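Local structure of putative N-acetylmuramoyl-L-alanine amidase,autolysin cwp6 (Peptoclostridium difficile, 5J72) at residues P390-P395 against N428-S433; A365-K370 against G381-K386; V399-S404 against Y491-G496. The protein probably cleaves the amide bond between N-acetylmuramic acid and L-alanine in peptidoglycan with a zinc-dependent domain, while its CWB2 domains attach it to the cell wall. All coordinates share one frame; numbering follows the deposited sequence. Where two conformers were deposited one is given.

How the interactions relate
Interactions 1 and 2 lie on neighbouring parallel strands, joined by backbone bonds from L367 to P390 and L392, with centres about 11 Å apart. Interaction 2 comes first along the chain, setting strand 362-370 against helix 375-387. The chain then runs into strand 391-394, which meets helix 424-433 in interaction 1. Interaction 3 interleaves with interaction 1 in sequence and has its centre about 12 Å from it; its loop 399-404 follows strand 391-394 and is bonded back to it through I393 and T394. Interactions 2 and 3 do not touch, with centres about 21 Å apart. Together the three lead from the interior of the third CWB2 domain to its border with the amidase domain.

Interaction 1. Residues P390-P395 against N428-S433; sequences PILITP and NSIASS. With NA (sodium ion), chain E.
I430 projects from its helix toward strand 391-394 and ends in a methyl, CD1, that meets two strand residues. L392 offers CD2, which lies 4.1 Å from I430 CD1, the two side chains running at a slant to each other. T394 meets it more directly: its CG2 and I430 CD1 approach tip to tip at 4.1 Å. L392 and T394 are two positions apart on the strand and point to the same side, while I393 between them turns away toward Y271, L274 and N275 of helix 270-283. The reach of I430 comes from its torsions, with CG1 beside the backbone N (chi1 -74°) and CD1 carried on in an extended chain. In T394, OG1 takes the place anti to the backbone N, where it bonds to Y398 O and S400 N; the methyl is thereby left to face the helix. Beyond this shell, V368 of strand 362-370 also touches I430, H403 borders L392, and M422 lies on T394. The helix is drawing to its end here. N428 O is gripped twice by S432, from OG at 2.7 Å and from N at 2.8 Å, the two donors reaching it from opposite faces of its plane. One residue on, S433 O binds the sodium ion at 2.1 Å, alongside the carbonyl oxygens of L407, S408, K410 and K436. A helix packed through a buried isoleucine over one face of parallel strands, with other helices on the far face, is the layered alpha/beta architecture of the CWB2 domain.

Interaction 2. Residues A365-K370 against G381-K386; sequences AMLVAK and GPLAAK
L367 spreads both its methyls over A384, overlapping the backbone of the helix as well as its side chain. The pair joins the first strand to the helix of a beta-alpha-beta unit in the CWB2 domain, made of strand 362-370, helix 375-387 and strand 391-394. CD2 of L367 comes to 3.8 Å from A384 N. The other branch, CD1, sits 3.9 Å from A384 CA, and A384 CB lies close to both methyls, 3.9 Å from L367 CD2. With so small a side chain at A384, the helix can come down near the strand, and the CA atoms of L367 and A384 are 6.7 Å apart. L383 adds a flank to this seat: its CD2 approaches L367 CD2 at 4.1 Å, methyl to methyl. Rotation about the CB-CG bond of L367 (chi2 80°) follows a first torsion that sets CG beside the backbone N, and it turns both branches of the forked end toward the helix. I391 of the returning strand touches both L367 and A384, so the three elements of the unit share one apolar core, and Y416 of strand 411-418 touches L367 from the strand on its other side. V368, next to L367, faces the other side of the strands, touching V415. On its outer side the helix packs against helix 174-180, where P382 touches T174 and A177 while A385 touches S178. The helix is kinked here: P382 N carries no hydrogen to bond to the preceding turn, and the N of L383, next along, makes no such bond either. By A385 the regular pattern is back, with A385 N 2.8 Å from G381 O.

Interaction 3. Residues V399-S404 against Y491-G496; sequences VSAYHS and YLRSKG
R493 stretches from its helix to the loop 399-404 and delivers NH1 to the carbonyl of V399. The bond from R493 NH1 to V399 O is 3.2 Å long. It is bent, with an N-H...O angle of 141°, and the oxygen lies out of the guanidinium plane. The extended chain from CG to NE carries the group across, and V399 O also rests 3.7 Å from R493 CD. A401 packs beside the same nitrogen, its CA 3.6 Å from R493 NH1 at an oblique approach. The second terminal nitrogen, NH2, is held by V499 O, so the guanidinium ties the loop to the start of the next strand of the amidase domain.

Two waters fill out the contact. Water 1 links S400 O and S404 OG to R493 NH1, and water 2, in the guanidinium plane, accepts from R493 NH2 at 2.8 Å and meets S404 OG. The loop is shaped by an ST turn, in which S400 OG accepts from Y402 N; E490 of the same helix as R493 takes hold of S400 OG and A401 N. After R493 the helix stops in a Schellman motif with G496, at positive phi, as its C-prime residue. This is a polar, partly water-mediated part of the interface between the third CWB2 domain and the amidase domain.

Interaction 1. Residues P390-P395 against N428-S433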
loop_
_atom_site.group_PDB
_atom_site.type_symbol
_atom_site.label_atom_id
_atom_site.label_comp_id
_atom_site.label_asym_id
_atom_site.label_seq_id
_atom_site.Cartn_x
_atom_site.Cartn_y
_atom_site.Cartn_z
ATOM N N PRO A 390 5.557 -4.206 -1.156
ATOM C CA PRO A 390 4.606 -3.366 -0.416
ATOM C C PRO A 390 3.208 -3.899 -0.365
ATOM O O PRO A 390 2.780 -4.713 -1.193
ATOM C CB PRO A 390 4.608 -2.037 -1.211
ATOM C CG PRO A 390 4.979 -2.516 -2.701
ATOM C CD PRO A 390 5.873 -3.728 -2.534
ATOM N N ILE A 391 2.461 -3.408 0.636
ATOM C CA ILE A 391 1.034 -3.684 0.674
ATOM C C ILE A 391 0.330 -2.384 0.190
ATOM O O ILE A 391 0.616 -1.292 0.696
ATOM C CB ILE A 391 0.589 -3.993 2.119
ATOM C CG1 ILE A 391 1.185 -5.381 2.534
ATOM C CG2 ILE A 391 -0.970 -4.029 2.225
ATOM C CD1 ILE A 391 0.918 -5.673 4.059
ATOM N N LEU A 392 -0.559 -2.526 -0.777
ATOM C CA LEU A 392 -1.390 -1.425 -1.265
ATOM C C LEU A 392 -2.753 -1.617 -0.687
ATOM O O LEU A 392 -3.258 -2.741 -0.719
ATOM C CB LEU A 392 -1.464 -1.529 -2.790
ATOM C CG LEU A 392 -2.211 -0.326 -3.416
ATOM C CD1 LEU A 392 -1.534 0.024 -4.703
ATOM C CD2 LEU A 392 -3.687 -0.753 -3.613
ATOM N N ILE A 393 -3.385 -0.547 -0.123
ATOM C CA ILE A 393 -4.734 -0.730 0.368
ATOM C C ILE A 393 -5.694 0.156 -0.474
ATOM O O ILE A 393 -5.305 1.245 -0.872
ATOM C CB ILE A 393 -4.902 -0.369 1.872
ATOM C CG1 ILE A 393 -4.414 1.068 2.176
ATOM C CG2 ILE A 393 -4.059 -1.413 2.719
ATOM C CD1 ILE A 393 -4.752 1.512 3.665
ATOM N N THR A 394 -6.907 -0.319 -0.699
ATOM C CA THR A 394 -7.845 0.465 -1.500
ATOM C C THR A 394 -9.187 -0.085 -1.163
ATOM O O THR A 394 -9.323 -1.212 -0.685
ATOM C CB THR A 394 -7.494 0.346 -2.994
ATOM O OG1 THR A 394 -8.176 1.388 -3.717
ATOM C CG2 THR A 394 -7.864 -1.040 -3.585
ATOM N N PRO A 395 -10.251 0.720 -1.361
ATOM C CA PRO A 395 -11.561 0.159 -1.025
ATOM C C PRO A 395 -11.961 -0.999 -1.948
ATOM O O PRO A 395 -11.421 -1.155 -3.028
ATOM C CB PRO A 395 -12.516 1.397 -1.174
ATOM C CG PRO A 395 -11.618 2.567 -0.940
ATOM C CD PRO A 395 -10.342 2.158 -1.681
ATOM N N ASN A 428 -8.232 -6.234 -11.115
ATOM C CA ASN A 428 -7.752 -6.321 -12.496
ATOM C C ASN A 428 -7.221 -5.017 -12.982
ATOM O O ASN A 428 -6.272 -4.986 -13.752
ATOM C CB ASN A 428 -8.883 -6.809 -13.463
ATOM C CG ASN A 428 -8.377 -6.716 -14.897
ATOM O OD1 ASN A 428 -8.721 -5.764 -15.625
ATOM N ND2 ASN A 428 -7.460 -7.593 -15.346
ATOM N N SER A 429 -7.812 -3.877 -12.511
ATOM C CA SER A 429 -7.295 -2.564 -12.909
ATOM C C SER A 429 -5.885 -2.403 -12.386
ATOM O O SER A 429 -4.978 -1.935 -13.071
ATOM C CB SER A 429 -8.170 -1.437 -12.314
ATOM O OG SER A 429 -7.563 -0.188 -12.548
ATOM N N ILE A 430 -5.696 -2.770 -11.094
ATOM C CA ILE A 430 -4.361 -2.645 -10.512
ATOM C C ILE A 430 -3.331 -3.572 -11.225
ATOM O O ILE A 430 -2.199 -3.157 -11.513
ATOM C CB ILE A 430 -4.468 -3.015 -9.009
ATOM C CG1 ILE A 430 -5.166 -1.828 -8.266
ATOM C CG2 ILE A 430 -3.019 -3.198 -8.422
ATOM C CD1 ILE A 430 -5.707 -2.253 -6.881
ATOM N N ALA A 431 -3.740 -4.816 -11.453
ATOM C CA ALA A 431 -2.867 -5.814 -12.132
ATOM C C ALA A 431 -2.533 -5.320 -13.574
ATOM O O ALA A 431 -1.392 -5.487 -14.019
ATOM C CB ALA A 431 -3.574 -7.157 -12.122
ATOM N N SER A 432 -3.504 -4.629 -14.281
ATOM C CA SER A 432 -3.163 -4.084 -15.647
ATOM C C SER A 432 -2.167 -2.967 -15.550
ATOM O O SER A 432 -1.166 -2.959 -16.261
ATOM C CB SER A 432 -4.433 -3.589 -16.352
ATOM O OG SER A 432 -5.411 -4.610 -16.325
ATOM N N SER A 433 -2.389 -1.969 -14.601
ATOM C CA SER A 433 -1.364 -0.912 -14.507
ATOM C C SER A 433 -0.022 -1.404 -14.194
ATOM O O SER A 433 1.015 -0.800 -14.594
ATOM C CB SER A 433 -1.722 0.109 -13.398
ATOM O OG SER A 433 -3.078 0.538 -13.518
HETATM NA NA NA E . 2.509 0.629 -14.295
#

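Interaction 2. Residues A365-K370 against G381-K386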
loop_
_atom_site.group_PDB
_atom_site.type_symbol
_atom_site.label_atom_id
_atom_site.label_comp_id
_atom_site.label_asym_id
_atom_site.label_seq_id
_atom_site.Cartn_x
_atom_site.Cartn_y
_atom_site.Cartn_z
ATOM N N ALA A 365 6.680 -7.581 -6.311
ATOM C CA ALA A 365 5.276 -7.940 -6.118
ATOM C C ALA A 365 4.495 -6.792 -5.535
ATOM O O ALA A 365 5.102 -5.804 -5.136
ATOM C CB ALA A 365 5.160 -9.097 -5.155
ATOM N N MET A 366 3.168 -6.929 -5.477
ATOM C CA MET A 366 2.342 -5.920 -4.808
ATOM C C MET A 366 1.307 -6.673 -4.160
ATOM O O MET A 366 0.661 -7.470 -4.813
ATOM C CB MET A 366 1.702 -4.896 -5.798
ATOM C CG MET A 366 0.775 -3.877 -5.087
ATOM S SD MET A 366 1.777 -2.570 -4.386
ATOM C CE MET A 366 2.014 -1.525 -5.851
ATOM N N LEU A 367 1.125 -6.497 -2.841
ATOM C CA LEU A 367 0.059 -7.226 -2.158
ATOM C C LEU A 367 -1.098 -6.265 -1.985
ATOM O O LEU A 367 -0.898 -5.192 -1.417
ATOM C CB LEU A 367 0.538 -7.753 -0.747
ATOM C CG LEU A 367 1.509 -8.996 -0.794
ATOM C CD1 LEU A 367 2.936 -8.471 -1.123
ATOM C CD2 LEU A 367 1.545 -9.759 0.544
ATOM N N VAL A 368 -2.326 -6.671 -2.364
ATOM C CA VAL A 368 -3.441 -5.709 -2.331
ATOM C C VAL A 368 -4.500 -6.117 -1.353
ATOM O O VAL A 368 -5.084 -7.178 -1.502
ATOM C CB VAL A 368 -4.078 -5.629 -3.759
ATOM C CG1 VAL A 368 -5.295 -4.652 -3.725
ATOM C CG2 VAL A 368 -3.030 -5.153 -4.755
ATOM N N ALA A 369 -4.748 -5.271 -0.322
ATOM C CA ALA A 369 -5.723 -5.553 0.696
ATOM C C ALA A 369 -6.814 -4.445 0.710
ATOM O O ALA A 369 -6.589 -3.316 0.267
ATOM C CB ALA A 369 -5.041 -5.543 2.080
ATOM N N LYS A 370 -7.986 -4.808 1.212
ATOM C CA LYS A 370 -9.092 -3.884 1.349
ATOM C C LYS A 370 -8.731 -2.870 2.388
ATOM O O LYS A 370 -8.213 -3.261 3.429
ATOM C CB LYS A 370 -10.319 -4.675 1.809
ATOM C CG LYS A 370 -10.853 -5.599 0.704
ATOM C CD LYS A 370 -12.070 -6.470 1.189
ATOM C CE LYS A 370 -11.664 -7.493 2.224
ATOM N NZ LYS A 370 -12.838 -8.099 2.916
ATOM N N GLY A 381 1.162 -8.812 6.317
ATOM C CA GLY A 381 2.456 -8.166 6.574
ATOM C C GLY A 381 3.674 -9.059 6.563
ATOM O O GLY A 381 4.685 -8.721 5.918
ATOM N N PRO A 382 3.663 -10.200 7.293
ATOM C CA PRO A 382 4.852 -11.111 7.325
ATOM C C PRO A 382 5.242 -11.624 5.910
ATOM O O PRO A 382 6.386 -11.839 5.595
ATOM C CB PRO A 382 4.387 -12.227 8.314
ATOM C CG PRO A 382 3.463 -11.504 9.213
ATOM C CD PRO A 382 2.635 -10.641 8.256
ATOM N N LEU A 383 4.209 -11.841 5.104
ATOM C CA LEU A 383 4.458 -12.329 3.724
ATOM C C LEU A 383 4.979 -11.232 2.858
ATOM O O LEU A 383 5.952 -11.422 2.107
ATOM C CB LEU A 383 3.125 -12.911 3.135
ATOM C CG LEU A 383 3.323 -13.400 1.639
ATOM C CD1 LEU A 383 4.283 -14.605 1.586
ATOM C CD2 LEU A 383 1.920 -13.828 1.088
ATOM N N ALA A 384 4.389 -10.012 2.980
ATOM C CA ALA A 384 4.909 -8.863 2.220
ATOM C C ALA A 384 6.401 -8.636 2.623
ATOM O O ALA A 384 7.294 -8.382 1.816
ATOM C CB ALA A 384 4.060 -7.611 2.594
ATOM N N ALA A 385 6.681 -8.756 3.937
ATOM C CA ALA A 385 8.076 -8.541 4.375
ATOM C C ALA A 385 9.030 -9.643 3.769
ATOM O O ALA A 385 10.116 -9.330 3.330
ATOM C CB ALA A 385 8.134 -8.669 5.883
ATOM N N LYS A 386 8.603 -10.890 3.791
ATOM C CA LYS A 386 9.395 -12.030 3.225
ATOM C C LYS A 386 9.666 -11.762 1.695
ATOM O O LYS A 386 10.771 -11.927 1.197
ATOM C CB LYS A 386 8.542 -13.320 3.374
ATOM C CG LYS A 386 9.289 -14.586 2.823
ATOM C CD LYS A 386 8.398 -15.835 3.079
ATOM C CE LYS A 386 9.011 -17.068 2.384
ATOM N NZ LYS A 386 10.277 -17.540 3.040
#

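Interaction 3. Residues V399-S404 against Y491-G496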
loop_
_atom_site.group_PDB
_atom_site.type_symbol
_atom_site.label_atom_id
_atom_site.label_comp_id
_atom_site.label_asym_id
_atom_site.label_seq_id
_atom_site.Cartn_x
_atom_site.Cartn_y
_atom_site.Cartn_z
ATOM N N VAL A 399 -10.329 1.817 -7.281
ATOM C CA VAL A 399 -8.925 2.055 -7.056
ATOM C C VAL A 399 -8.829 3.501 -6.581
ATOM O O VAL A 399 -9.265 4.421 -7.296
ATOM C CB VAL A 399 -8.095 1.866 -8.323
ATOM C CG1 VAL A 399 -6.608 2.235 -8.059
ATOM C CG2 VAL A 399 -8.220 0.423 -8.819
ATOM N N SER A 400 -8.304 3.731 -5.405
ATOM C CA SER A 400 -8.133 5.099 -4.977
ATOM C C SER A 400 -7.314 5.954 -5.959
ATOM O O SER A 400 -6.293 5.561 -6.536
ATOM C CB SER A 400 -7.458 5.132 -3.595
ATOM O OG SER A 400 -7.060 6.457 -3.282
ATOM N N ALA A 401 -7.772 7.221 -6.166
ATOM C CA ALA A 401 -7.061 8.134 -7.070
ATOM C C ALA A 401 -5.659 8.438 -6.628
ATOM O O ALA A 401 -4.784 8.746 -7.430
ATOM C CB ALA A 401 -7.861 9.479 -7.159
ATOM N N TYR A 402 -5.391 8.325 -5.321
ATOM C CA TYR A 402 -4.023 8.645 -4.844
ATOM C C TYR A 402 -2.991 7.590 -5.343
ATOM O O TYR A 402 -1.794 7.881 -5.340
ATOM C CB TYR A 402 -4.024 8.657 -3.308
ATOM C CG TYR A 402 -4.846 9.810 -2.765
ATOM C CD1 TYR A 402 -4.422 11.127 -2.914
ATOM C CD2 TYR A 402 -6.044 9.585 -2.124
ATOM C CE1 TYR A 402 -5.182 12.197 -2.428
ATOM C CE2 TYR A 402 -6.826 10.640 -1.650
ATOM C CZ TYR A 402 -6.389 11.940 -1.810
ATOM O OH TYR A 402 -7.204 12.973 -1.352
ATOM N N HIS A 403 -3.466 6.414 -5.765
ATOM C CA HIS A 403 -2.558 5.361 -6.297
ATOM C C HIS A 403 -2.242 5.549 -7.762
ATOM O O HIS A 403 -1.360 4.880 -8.284
ATOM C CB HIS A 403 -3.212 3.952 -6.146
ATOM C CG HIS A 403 -3.390 3.558 -4.719
ATOM N ND1 HIS A 403 -2.400 3.793 -3.768
ATOM C CD2 HIS A 403 -4.440 3.019 -4.064
ATOM C CE1 HIS A 403 -2.869 3.398 -2.585
ATOM N NE2 HIS A 403 -4.093 2.920 -2.736
ATOM N N SER A 404 -2.913 6.517 -8.445
ATOM C CA SER A 404 -2.727 6.590 -9.897
ATOM C C SER A 404 -1.344 6.696 -10.364
ATOM O O SER A 404 -0.961 5.982 -11.292
ATOM C CB SER A 404 -3.496 7.788 -10.478
ATOM O OG SER A 404 -4.854 7.635 -10.156
ATOM N N TYR A 491 -14.070 11.087 -4.045
ATOM C CA TYR A 491 -15.494 11.091 -3.642
ATOM C C TYR A 491 -16.335 10.529 -4.735
ATOM O O TYR A 491 -17.172 9.644 -4.485
ATOM C CB TYR A 491 -15.948 12.502 -3.299
ATOM C CG TYR A 491 -17.436 12.482 -2.970
ATOM C CD1 TYR A 491 -17.879 12.117 -1.706
ATOM C CD2 TYR A 491 -18.387 12.731 -3.955
ATOM C CE1 TYR A 491 -19.237 11.983 -1.432
ATOM C CE2 TYR A 491 -19.757 12.618 -3.690
ATOM C CZ TYR A 491 -20.172 12.238 -2.428
ATOM O OH TYR A 491 -21.522 12.114 -2.176
ATOM N N LEU A 492 -16.136 10.975 -5.985
ATOM C CA LEU A 492 -16.979 10.454 -7.067
ATOM C C LEU A 492 -16.851 8.947 -7.240
ATOM O O LEU A 492 -17.852 8.244 -7.475
ATOM C CB LEU A 492 -16.601 11.156 -8.396
ATOM C CG LEU A 492 -17.014 12.657 -8.378
ATOM C CD1 LEU A 492 -16.437 13.405 -9.593
ATOM C CD2 LEU A 492 -18.584 12.725 -8.452
ATOM N N ARG A 493 -15.612 8.434 -7.158
ATOM C CA ARG A 493 -15.443 6.995 -7.339
ATOM C C ARG A 493 -16.106 6.223 -6.217
ATOM O O ARG A 493 -16.611 5.131 -6.480
ATOM C CB ARG A 493 -13.946 6.613 -7.370
ATOM C CG ARG A 493 -13.286 7.163 -8.593
ATOM C CD ARG A 493 -11.889 6.550 -8.799
ATOM N NE ARG A 493 -11.402 6.983 -10.111
ATOM C CZ ARG A 493 -10.119 6.995 -10.455
ATOM N NH1 ARG A 493 -9.184 6.589 -9.593
ATOM N NH2 ARG A 493 -9.759 7.404 -11.661
ATOM N N SER A 494 -16.062 6.733 -5.009
ATOM C CA SER A 494 -16.673 6.037 -3.881
ATOM C C SER A 494 -18.225 5.974 -4.047
ATOM O O SER A 494 -18.869 5.173 -3.360
ATOM C CB SER A 494 -16.325 6.741 -2.588
ATOM O OG SER A 494 -17.156 7.876 -2.414
ATOM N N LYS A 495 -18.811 6.811 -4.931
ATOM C CA LYS A 495 -20.273 6.777 -5.185
ATOM C C LYS A 495 -20.562 6.080 -6.496
ATOM O O LYS A 495 -21.679 6.180 -6.992
ATOM C CB LYS A 495 -20.834 8.206 -5.199
ATOM C CG LYS A 495 -20.582 8.914 -3.881
ATOM C CD LYS A 495 -21.075 8.030 -2.751
ATOM C CE LYS A 495 -21.572 8.873 -1.628
ATOM N NZ LYS A 495 -20.676 8.805 -0.465
ATOM N N GLY A 496 -19.593 5.371 -7.086
ATOM C CA GLY A 496 -19.863 4.621 -8.307
ATOM C C GLY A 496 -19.846 5.415 -9.603
ATOM O O GLY A 496 -20.328 4.930 -10.620
HETATM O O HOH W 1 -6.150 5.405 -9.355
HETATM O O HOH W 2 -7.035 7.821 -11.478
#